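Local structure of SusD superfamily protein (Bacteroides thetaiotaomicron, 3MCX) at residues I353-E365 / A377-T389. The protein is of unknown function but, as a SusD-family protein of the bacterial outer membrane, probably binds glycans at the cell surface for uptake. Sequence-based numbering, arbitrary orientation.
Sequences IIRLSEVYLNAAE and AQGYLNDIISRRT. With ZN (zinc ion), chain E.
Ala377 and Ala364 bring the helices closest, their CA atoms 4.3 Å apart; as neither carries more than a methyl, the backbones can come this near, and Ala364 CB sits 3.5 Å from Ala377 O. The Tyr380 ring, held beside its backbone N (chi1 -63°), meets Ala363 CB through CD2 at 3.6 Å, while CD1 approaches Tyr360 CD2, the ring planes 86° apart. Replacing Tyr380 by an alanine would probably open a gap over Ala363 and leave the Tyr360 ring freer to turn. Leu381 fills the interhelical seam with an apolar branch, CD1 3.7 Å from Leu361 CD2. Helices 356-370 and 374-385 form an antiparallel hairpin, segments 356-365 and 377-385 crossing at -147°, as expected in the TPR-like region of SusD proteins. Asp383 offers zinc an anionic oxygen, OD1, at 2.0 Å; its OD2 lies at the edge of the Tyr360 ring, 3.4 Å from CE2. The longer branch of Ile384 reaches across, CG1 near Leu361 CG and CD1 against Ser357 OG and Tyr360 CB. Arg388 NH2 comes to 3.0 Å from Ser357 OG; Glu255 hydrogen-bonds the hydroxyl, salt-bridges Arg388 and, with Glu413 and Glu417, probably offsets the like charges of Arg388 and Arg355.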
loop_
_atom_site.group_PDB
_atom_site.type_symbol
_atom_site.label_atom_id
_atom_site.label_comp_id
_atom_site.label_asym_id
_atom_site.label_seq_id
_atom_site.Cartn_x
_atom_site.Cartn_y
_atom_site.Cartn_z
ATOM N N ILE A 353 6.602 2.602 -2.658
ATOM C CA ILE A 353 5.280 2.157 -3.058
ATOM C C ILE A 353 5.241 0.658 -3.333
ATOM O O ILE A 353 4.291 -0.010 -2.947
ATOM C CB ILE A 353 4.794 2.962 -4.292
ATOM C CG1 ILE A 353 4.837 4.465 -4.044
ATOM C CG2 ILE A 353 3.370 2.487 -4.750
ATOM C CD1 ILE A 353 3.984 4.962 -2.885
ATOM N N ILE A 354 6.272 0.123 -3.991
ATOM C CA ILE A 354 6.374 -1.321 -4.195
ATOM C C ILE A 354 7.846 -1.699 -4.344
ATOM O O ILE A 354 8.636 -0.965 -4.928
ATOM C CB ILE A 354 5.497 -1.800 -5.393
ATOM C CG1 ILE A 354 5.470 -3.322 -5.503
ATOM C CG2 ILE A 354 5.955 -1.154 -6.691
ATOM C CD1 ILE A 354 4.248 -3.860 -6.271
ATOM N N ARG A 355 8.211 -2.835 -3.768
ATOM C CA ARG A 355 9.577 -3.326 -3.840
ATOM C C ARG A 355 9.643 -4.821 -4.180
ATOM O O ARG A 355 8.650 -5.552 -4.160
ATOM C CB ARG A 355 10.342 -3.011 -2.561
ATOM C CG ARG A 355 9.869 -3.716 -1.346
ATOM C CD ARG A 355 10.699 -3.286 -0.134
ATOM N NE ARG A 355 10.175 -3.837 1.122
ATOM C CZ ARG A 355 10.521 -4.989 1.714
ATOM N NH1 ARG A 355 11.541 -5.730 1.289
ATOM N NH2 ARG A 355 9.886 -5.368 2.805
ATOM N N LEU A 356 10.847 -5.246 -4.522
ATOM C CA LEU A 356 11.043 -6.548 -5.116
ATOM C C LEU A 356 10.559 -7.692 -4.210
ATOM O O LEU A 356 10.073 -8.689 -4.729
ATOM C CB LEU A 356 12.512 -6.710 -5.491
ATOM C CG LEU A 356 12.896 -7.836 -6.440
ATOM C CD1 LEU A 356 12.130 -7.733 -7.781
ATOM C CD2 LEU A 356 14.411 -7.915 -6.651
ATOM N N SER A 357 10.741 -7.609 -2.887
ATOM C CA SER A 357 10.287 -8.722 -2.028
ATOM C C SER A 357 8.788 -9.004 -2.236
ATOM O O SER A 357 8.371 -10.182 -2.236
ATOM C CB SER A 357 10.530 -8.468 -0.535
ATOM O OG SER A 357 11.891 -8.617 -0.178
ATOM N N GLU A 358 7.982 -7.949 -2.416
ATOM C CA GLU A 358 6.543 -8.160 -2.611
ATOM C C GLU A 358 6.313 -8.916 -3.907
ATOM O O GLU A 358 5.422 -9.761 -3.986
ATOM C CB GLU A 358 5.744 -6.853 -2.623
ATOM C CG GLU A 358 4.276 -7.092 -2.886
ATOM C CD GLU A 358 3.450 -5.835 -3.027
ATOM O OE1 GLU A 358 3.900 -4.783 -2.559
ATOM O OE2 GLU A 358 2.362 -5.894 -3.631
ATOM N N VAL A 359 7.101 -8.587 -4.916
ATOM C CA VAL A 359 6.950 -9.198 -6.238
ATOM C C VAL A 359 7.241 -10.705 -6.152
ATOM O O VAL A 359 6.507 -11.514 -6.707
ATOM C CB VAL A 359 7.842 -8.505 -7.305
ATOM C CG1 VAL A 359 7.744 -9.233 -8.630
ATOM C CG2 VAL A 359 7.456 -7.030 -7.468
ATOM N N TYR A 360 8.311 -11.088 -5.457
ATOM C CA TYR A 360 8.611 -12.507 -5.244
ATOM C C TYR A 360 7.471 -13.203 -4.481
ATOM O O TYR A 360 7.105 -14.324 -4.825
ATOM C CB TYR A 360 9.948 -12.682 -4.494
ATOM C CG TYR A 360 11.196 -12.645 -5.346
ATOM C CD1 TYR A 360 11.651 -11.469 -5.942
ATOM C CD2 TYR A 360 11.915 -13.807 -5.567
ATOM C CE1 TYR A 360 12.792 -11.470 -6.722
ATOM C CE2 TYR A 360 13.063 -13.822 -6.334
ATOM C CZ TYR A 360 13.490 -12.651 -6.935
ATOM O OH TYR A 360 14.644 -12.717 -7.725
ATOM N N LEU A 361 6.944 -12.553 -3.456
ATOM C CA LEU A 361 5.851 -13.114 -2.651
ATOM C C LEU A 361 4.553 -13.242 -3.464
ATOM O O LEU A 361 3.850 -14.243 -3.359
ATOM C CB LEU A 361 5.677 -12.318 -1.343
ATOM C CG LEU A 361 6.838 -12.507 -0.357
ATOM C CD1 LEU A 361 6.875 -11.339 0.636
ATOM C CD2 LEU A 361 6.803 -13.932 0.312
ATOM N N ASN A 362 4.291 -12.254 -4.305
ATOM C CA ASN A 362 3.148 -12.292 -5.240
ATOM C C ASN A 362 3.278 -13.461 -6.178
ATOM O O ASN A 362 2.312 -14.177 -6.423
ATOM C CB ASN A 362 3.056 -10.994 -6.064
ATOM C CG ASN A 362 2.578 -9.798 -5.259
ATOM O OD1 ASN A 362 2.175 -9.919 -4.105
ATOM N ND2 ASN A 362 2.633 -8.589 -5.889
ATOM N N ALA A 363 4.475 -13.675 -6.729
ATOM C CA ALA A 363 4.695 -14.856 -7.572
ATOM C C ALA A 363 4.477 -16.168 -6.808
ATOM O O ALA A 363 3.883 -17.107 -7.336
ATOM C CB ALA A 363 6.119 -14.819 -8.217
ATOM N N ALA A 364 5.010 -16.256 -5.594
ATOM C CA ALA A 364 4.867 -17.475 -4.824
ATOM C C ALA A 364 3.389 -17.799 -4.569
ATOM O O ALA A 364 2.976 -18.944 -4.780
ATOM C CB ALA A 364 5.623 -17.380 -3.514
ATOM N N GLU A 365 2.632 -16.792 -4.164
ATOM C CA GLU A 365 1.207 -16.956 -3.847
ATOM C C GLU A 365 0.414 -17.275 -5.140
ATOM O O GLU A 365 -0.384 -18.202 -5.159
ATOM C CB GLU A 365 0.647 -15.728 -3.148
ATOM C CG GLU A 365 -0.796 -15.861 -2.682
ATOM C CD GLU A 365 -1.308 -14.640 -1.963
ATOM O OE1 GLU A 365 -0.507 -13.748 -1.565
ATOM O OE2 GLU A 365 -2.560 -14.554 -1.818
ATOM N N ALA A 377 7.546 -21.413 -8.098
ATOM C CA ALA A 377 6.887 -20.581 -7.090
ATOM C C ALA A 377 7.443 -20.774 -5.665
ATOM O O ALA A 377 7.685 -19.788 -4.918
ATOM C CB ALA A 377 5.370 -20.850 -7.119
ATOM N N GLN A 378 7.651 -22.038 -5.300
ATOM C CA GLN A 378 8.221 -22.403 -4.012
ATOM C C GLN A 378 9.634 -21.806 -3.884
ATOM O O GLN A 378 10.014 -21.267 -2.835
ATOM C CB GLN A 378 8.144 -23.933 -3.921
ATOM C CG GLN A 378 9.203 -24.658 -3.269
ATOM C CD GLN A 378 9.062 -26.152 -3.544
ATOM O OE1 GLN A 378 8.027 -26.613 -4.037
ATOM N NE2 GLN A 378 10.085 -26.893 -3.232
ATOM N N GLY A 379 10.364 -21.811 -4.989
ATOM C CA GLY A 379 11.698 -21.209 -5.044
ATOM C C GLY A 379 11.654 -19.740 -4.711
ATOM O O GLY A 379 12.532 -19.229 -4.021
ATOM N N TYR A 380 10.628 -19.040 -5.198
ATOM C CA TYR A 380 10.541 -17.606 -4.933
ATOM C C TYR A 380 10.262 -17.314 -3.463
ATOM O O TYR A 380 10.785 -16.340 -2.893
ATOM C CB TYR A 380 9.489 -16.927 -5.820
ATOM C CG TYR A 380 9.797 -16.984 -7.302
ATOM C CD1 TYR A 380 11.102 -16.817 -7.783
ATOM C CD2 TYR A 380 8.780 -17.193 -8.236
ATOM C CE1 TYR A 380 11.373 -16.861 -9.149
ATOM C CE2 TYR A 380 9.047 -17.224 -9.592
ATOM C CZ TYR A 380 10.334 -17.055 -10.046
ATOM O OH TYR A 380 10.601 -17.089 -11.410
ATOM N N LEU A 381 9.427 -18.133 -2.838
ATOM C CA LEU A 381 9.228 -18.018 -1.391
ATOM C C LEU A 381 10.553 -18.233 -0.668
ATOM O O LEU A 381 10.900 -17.482 0.236
ATOM C CB LEU A 381 8.190 -19.015 -0.869
ATOM C CG LEU A 381 7.923 -18.861 0.638
ATOM C CD1 LEU A 381 7.420 -17.459 1.025
ATOM C CD2 LEU A 381 6.998 -20.005 1.151
ATOM N N ASN A 382 11.293 -19.245 -1.075
ATOM C CA ASN A 382 12.579 -19.562 -0.447
ATOM C C ASN A 382 13.641 -18.481 -0.700
ATOM O O ASN A 382 14.515 -18.278 0.136
ATOM C CB ASN A 382 13.064 -20.950 -0.841
ATOM C CG ASN A 382 12.315 -22.045 -0.097
ATOM O OD1 ASN A 382 11.774 -21.802 1.001
ATOM N ND2 ASN A 382 12.238 -23.237 -0.696
ATOM N N ASP A 383 13.523 -17.750 -1.813
ATOM C CA ASP A 383 14.400 -16.587 -2.060
ATOM C C ASP A 383 14.244 -15.527 -0.980
ATOM O O ASP A 383 15.193 -14.854 -0.646
ATOM C CB ASP A 383 14.113 -15.963 -3.426
ATOM C CG ASP A 383 14.812 -16.690 -4.555
ATOM O OD1 ASP A 383 15.994 -17.040 -4.386
ATOM O OD2 ASP A 383 14.174 -16.921 -5.623
ATOM N N ILE A 384 13.059 -15.392 -0.437
ATOM C CA ILE A 384 12.831 -14.465 0.662
ATOM C C ILE A 384 13.297 -15.108 1.954
ATOM O O ILE A 384 14.162 -14.566 2.634
ATOM C CB ILE A 384 11.369 -14.023 0.738
ATOM C CG1 ILE A 384 10.920 -13.370 -0.583
ATOM C CG2 ILE A 384 11.187 -13.085 1.933
ATOM C CD1 ILE A 384 11.739 -12.178 -1.070
ATOM N N ILE A 385 12.758 -16.282 2.283
ATOM C CA ILE A 385 13.088 -16.955 3.551
ATOM C C ILE A 385 14.597 -17.056 3.743
ATOM O O ILE A 385 15.111 -16.702 4.812
ATOM C CB ILE A 385 12.397 -18.352 3.682
ATOM C CG1 ILE A 385 10.868 -18.211 3.744
ATOM C CG2 ILE A 385 12.848 -19.063 4.981
ATOM C CD1 ILE A 385 10.126 -19.586 3.652
ATOM N N SER A 386 15.311 -17.521 2.719
ATOM C CA SER A 386 16.757 -17.775 2.828
ATOM C C SER A 386 17.580 -16.513 3.065
ATOM O O SER A 386 18.720 -16.615 3.536
ATOM C CB SER A 386 17.298 -18.473 1.584
ATOM O OG SER A 386 17.214 -17.642 0.451
ATOM N N ARG A 387 17.011 -15.356 2.719
ATOM C CA ARG A 387 17.660 -14.057 2.923
ATOM C C ARG A 387 17.201 -13.338 4.183
ATOM O O ARG A 387 17.549 -12.163 4.416
ATOM C CB ARG A 387 17.463 -13.167 1.669
ATOM C CG ARG A 387 18.198 -13.646 0.435
ATOM C CD ARG A 387 17.857 -12.785 -0.759
ATOM N NE ARG A 387 18.660 -13.089 -1.922
ATOM C CZ ARG A 387 18.457 -14.118 -2.744
ATOM N NH1 ARG A 387 17.418 -14.935 -2.581
ATOM N NH2 ARG A 387 19.267 -14.303 -3.766
ATOM N N ARG A 388 16.380 -14.007 4.996
ATOM C CA ARG A 388 15.828 -13.391 6.200
ATOM C C ARG A 388 16.113 -14.180 7.478
ATOM O O ARG A 388 15.845 -13.705 8.586
ATOM C CB ARG A 388 14.320 -13.166 6.038
ATOM C CG ARG A 388 13.952 -12.291 4.860
ATOM C CD ARG A 388 14.395 -10.862 5.034
ATOM N NE ARG A 388 13.932 -10.128 3.898
ATOM C CZ ARG A 388 14.657 -9.849 2.821
ATOM N NH1 ARG A 388 15.921 -10.190 2.754
ATOM N NH2 ARG A 388 14.060 -9.188 1.834
ATOM N N THR A 389 16.600 -15.398 7.333
ATOM C CA THR A 389 16.947 -16.219 8.487
ATOM C C THR A 389 18.147 -17.091 8.191
ATOM O O THR A 389 18.423 -17.409 7.039
ATOM C CB THR A 389 15.753 -17.095 8.949
ATOM O OG1 THR A 389 16.120 -17.825 10.126
ATOM C CG2 THR A 389 15.316 -18.081 7.847
HETATM ZN ZN ZN E . 17.251 -17.596 -5.884
#